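Local coordinates for protein D-alanyl-D-alanine carboxypeptidase (PDB 1XP4) that probably removes the terminal D-alanine from cell-wall peptide precursors, as a penicillin-binding serine carboxypeptidase of the S11 family taking part in peptidoglycan synthesis, at residues I283-Q286 and G287-Y290; K121-V124 and D125-R128. All coordinates share one frame; numbering follows the deposited sequence.

How the contacts relate
Both contacts are local, each made by eight consecutive residues, but they belong to different domains. Contact 2 is two turns of helix 120-133 in the carboxypeptidase domain, whereas contact 1 is the turn that follows strand 278-284 in the C-terminal domain of the penicillin-binding protein 5 type. Their centres are 45 Å apart, with about 35 Å between nearest atoms, and they lie on opposite sides of the chain's centre. Contact 2 is the one near the predicted catalytic residues: the side chain of Met127 comes within about 8 Å of that of Lys44 and about 11 Å of that of Ser41. Contact 1 lies away from the active site.

Contact 1: I283-Q286 and G287-Y290; sequences IVQQ and GDAY
Val284 and Tyr290 make the apolar part of this local contact, in which the chain leaves a strand and doubles back. The touching branch of the valine is CG2, which lies 3.3 Å from CB of Tyr290 and 3.4 Å from CD2 of its ring. The methyl lies at the ring edge, near the ring plane, and the two side chains cross at about a right angle. The tyrosine's CG stands opposite its backbone N (chi1 175°), which places the ring beside the strand residues. The carbonyl O of Ile283 approaches the same edge more loosely, at 4.4 Å from CD2.

The polar part is the turn itself. The N-H of Asp288 donates to Gln285 O at 3.0 Å, closing a type II beta turn from Gln285 to Asp288. Gly287 holds its third position with a positive phi of 91°, where a beta carbon would be jammed against the carbonyl O of Gln286. The end-to-end directions of the two halves are 153° apart, so the reversal is nearly complete.

The first and last residues of the turn also touch through their side chains: Asp288 OD2 lies 3.4 Å from CB of Gln285, carried there by a CG that sits beside its own backbone N.

Strand 278-284 pairs antiparallel with strand 313-318, and at its end Ile283 and Val284 both face Ile313 in a classic beta bulge. Beyond it, Gln286 N is hydrogen-bonded to Asp312 OD1, while Gly287 and Asp288 make backbone bonds to Ala309. Leu349 of strand 345-350 touches both Val284 and Tyr290, joining their apolar pair to that strand.

Contact 2: K121-V124 and D125-R128; sequences KDFV and DMMR
The Phe123 ring is approached by two selenomethionines, both obliquely. Met127 SE is 4.8 Å from the ring centroid, 72° off the ring normal, and its nearest ring atom is CD2 of Phe123 at 3.7 Å; Met126 SE is 5.3 Å from the centroid, 46° off the normal. Both are Met-aromatic contacts, and Phe123 and Met127 cross at about a right angle. The other flat group, the Arg128 guanidinium, also has an oblique neighbour: Val124 CG1, 3.5 Å from NE. The arginine, extended from CG to NE, runs on to Val141 O, which NH2 donates to, and makes a cation-pi contact with Tyr157.

Across one helical turn, Lys121 NZ donates to the syn lone pair of Asp125 OD2, at 2.8 Å, in a salt bridge; a bend at the last torsion of the lysine (chi4 -57°) turns the ammonium to it. A water donates to both Asp122 OD1 and Asp125 OD2, which are 4.5 Å apart, and so probably eases the repulsion between the carboxylates. Tyr157 OH holds OD1 of Asp125, and Ser119 OG holds OD2 of Asp122.

Four i to i+4 backbone bonds, such as Arg128 N to Val124 O at 2.8 Å, show regular alpha-helix. In helix 120-133, Phe123 and Met126 pack on both helix 44-57, at Leu50, and helix 106-117, at Ala117, while Met127 reaches Ile46 of helix 44-57.

Contact 1: I283-Q286 and G287-Y290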
# COMPACT_ATOMS: atom_id res chain seq x y z
N ILE A 283 17.00 -14.07 12.60
CA ILE A 283 17.40 -15.47 12.51
C ILE A 283 18.76 -15.68 11.87
O ILE A 283 19.49 -16.59 12.25
CB ILE A 283 16.36 -16.31 11.72
CG1 ILE A 283 16.18 -15.75 10.31
CG2 ILE A 283 15.05 -16.35 12.49
CD1 ILE A 283 15.36 -16.64 9.40
N VAL A 284 19.10 -14.85 10.89
CA VAL A 284 20.39 -14.97 10.22
C VAL A 284 21.06 -13.60 10.18
O VAL A 284 20.41 -12.58 9.93
CB VAL A 284 20.26 -15.52 8.78
CG1 VAL A 284 21.64 -15.72 8.16
CG2 VAL A 284 19.51 -16.84 8.81
N GLN A 285 22.36 -13.60 10.43
CA GLN A 285 23.16 -12.39 10.44
C GLN A 285 23.82 -12.23 9.09
O GLN A 285 24.20 -13.21 8.45
CB GLN A 285 24.23 -12.52 11.52
CG GLN A 285 24.51 -11.27 12.31
CD GLN A 285 24.16 -11.44 13.77
OE1 GLN A 285 24.10 -12.57 14.27
NE2 GLN A 285 23.94 -10.33 14.47
N GLN A 286 23.95 -10.98 8.65
CA GLN A 286 24.59 -10.71 7.37
C GLN A 286 25.98 -11.33 7.38
O GLN A 286 26.70 -11.22 8.37
CB GLN A 286 24.69 -9.21 7.15
CG GLN A 286 25.56 -8.81 5.99
CD GLN A 286 25.67 -7.32 5.87
OE1 GLN A 286 26.09 -6.64 6.81
NE2 GLN A 286 25.30 -6.78 4.71
N GLY A 287 26.35 -11.97 6.27
CA GLY A 287 27.65 -12.60 6.15
C GLY A 287 27.66 -14.05 6.59
O GLY A 287 28.55 -14.82 6.20
N ASP A 288 26.67 -14.43 7.38
CA ASP A 288 26.58 -15.80 7.87
C ASP A 288 25.77 -16.75 7.00
O ASP A 288 25.29 -16.39 5.93
CB ASP A 288 26.02 -15.81 9.29
CG ASP A 288 26.96 -15.17 10.29
OD1 ASP A 288 28.11 -14.87 9.91
OD2 ASP A 288 26.56 -14.98 11.46
N ALA A 289 25.65 -17.97 7.49
CA ALA A 289 24.97 -19.02 6.83
C ALA A 289 23.96 -19.69 7.75
O ALA A 289 24.27 -20.04 8.89
CB ALA A 289 25.96 -20.05 6.32
N TYR A 290 22.76 -19.87 7.21
CA TYR A 290 21.74 -20.53 8.02
C TYR A 290 21.70 -22.03 7.75
O TYR A 290 20.87 -22.51 6.97
CB TYR A 290 20.37 -19.87 7.85
CG TYR A 290 19.26 -20.60 8.59
CD1 TYR A 290 18.92 -21.89 8.21
CD2 TYR A 290 18.56 -20.02 9.63
CE1 TYR A 290 17.90 -22.58 8.85
CE2 TYR A 290 17.54 -20.69 10.28
CZ TYR A 290 17.22 -21.97 9.88
OH TYR A 290 16.22 -22.66 10.53

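Contact 2: K121-V124 and D125-R128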
# COMPACT_ATOMS: atom_id res chain seq x y z
N LYS A 121 -13.54 7.73 -17.79
CA LYS A 121 -14.03 6.41 -18.16
C LYS A 121 -12.92 5.47 -18.57
O LYS A 121 -12.83 4.34 -18.07
CB LYS A 121 -15.02 6.48 -19.32
CG LYS A 121 -15.43 5.08 -19.75
CD LYS A 121 -16.19 5.04 -21.07
CE LYS A 121 -16.54 3.58 -21.43
NZ LYS A 121 -15.33 2.71 -21.52
N ASP A 122 -12.08 5.91 -19.51
CA ASP A 122 -10.98 5.07 -19.96
C ASP A 122 -10.09 4.78 -18.77
O ASP A 122 -9.64 3.65 -18.59
CB ASP A 122 -10.18 5.77 -21.07
CG ASP A 122 -11.00 5.99 -22.33
OD1 ASP A 122 -11.63 5.02 -22.81
OD2 ASP A 122 -11.00 7.12 -22.86
N PHE A 123 -9.84 5.80 -17.95
CA PHE A 123 -9.00 5.60 -16.77
C PHE A 123 -9.59 4.50 -15.87
O PHE A 123 -8.86 3.66 -15.36
CB PHE A 123 -8.85 6.90 -15.98
CG PHE A 123 -7.70 6.87 -15.01
CD1 PHE A 123 -6.41 7.11 -15.45
CD2 PHE A 123 -7.91 6.55 -13.68
CE1 PHE A 123 -5.33 7.04 -14.57
CE2 PHE A 123 -6.83 6.47 -12.79
CZ PHE A 123 -5.54 6.72 -13.24
N VAL A 124 -10.91 4.52 -15.69
CA VAL A 124 -11.56 3.50 -14.87
C VAL A 124 -11.32 2.10 -15.44
O VAL A 124 -11.07 1.14 -14.69
CB VAL A 124 -13.09 3.74 -14.74
CG1 VAL A 124 -13.74 2.53 -14.06
CG2 VAL A 124 -13.36 5.02 -13.93
N ASP A 125 -11.39 1.97 -16.76
CA ASP A 125 -11.16 0.68 -17.37
C ASP A 125 -9.73 0.27 -17.06
O ASP A 125 -9.42 -0.92 -16.91
CB ASP A 125 -11.38 0.75 -18.88
CG ASP A 125 -12.84 0.99 -19.25
OD1 ASP A 125 -13.73 0.47 -18.54
OD2 ASP A 125 -13.10 1.68 -20.25
N MSE A 126 -8.84 1.25 -16.97
CA MSE A 126 -7.45 0.97 -16.66
C MSE A 126 -7.35 0.46 -15.23
O MSE A 126 -6.63 -0.50 -14.95
CB MSE A 126 -6.59 2.22 -16.84
CG MSE A 126 -6.19 2.51 -18.28
SE MSE A 126 -5.13 4.11 -18.50
CE MSE A 126 -3.65 3.66 -17.36
N MSE A 127 -8.07 1.10 -14.30
CA MSE A 127 -7.99 0.64 -12.93
C MSE A 127 -8.71 -0.70 -12.74
O MSE A 127 -8.38 -1.47 -11.83
CB MSE A 127 -8.49 1.71 -11.93
CG MSE A 127 -9.57 2.66 -12.41
SE MSE A 127 -9.72 4.32 -11.36
CE MSE A 127 -9.96 3.59 -9.59
N ARG A 128 -9.68 -1.00 -13.61
CA ARG A 128 -10.37 -2.28 -13.51
C ARG A 128 -9.41 -3.37 -13.96
O ARG A 128 -9.39 -4.47 -13.41
CB ARG A 128 -11.61 -2.30 -14.41
CG ARG A 128 -12.73 -1.43 -13.93
CD ARG A 128 -13.95 -1.52 -14.82
NE ARG A 128 -15.05 -0.71 -14.29
CZ ARG A 128 -16.26 -0.64 -14.84
NH1 ARG A 128 -16.53 -1.34 -15.94
NH2 ARG A 128 -17.21 0.12 -14.30
O HOH W 1 -11.38 2.16 -22.44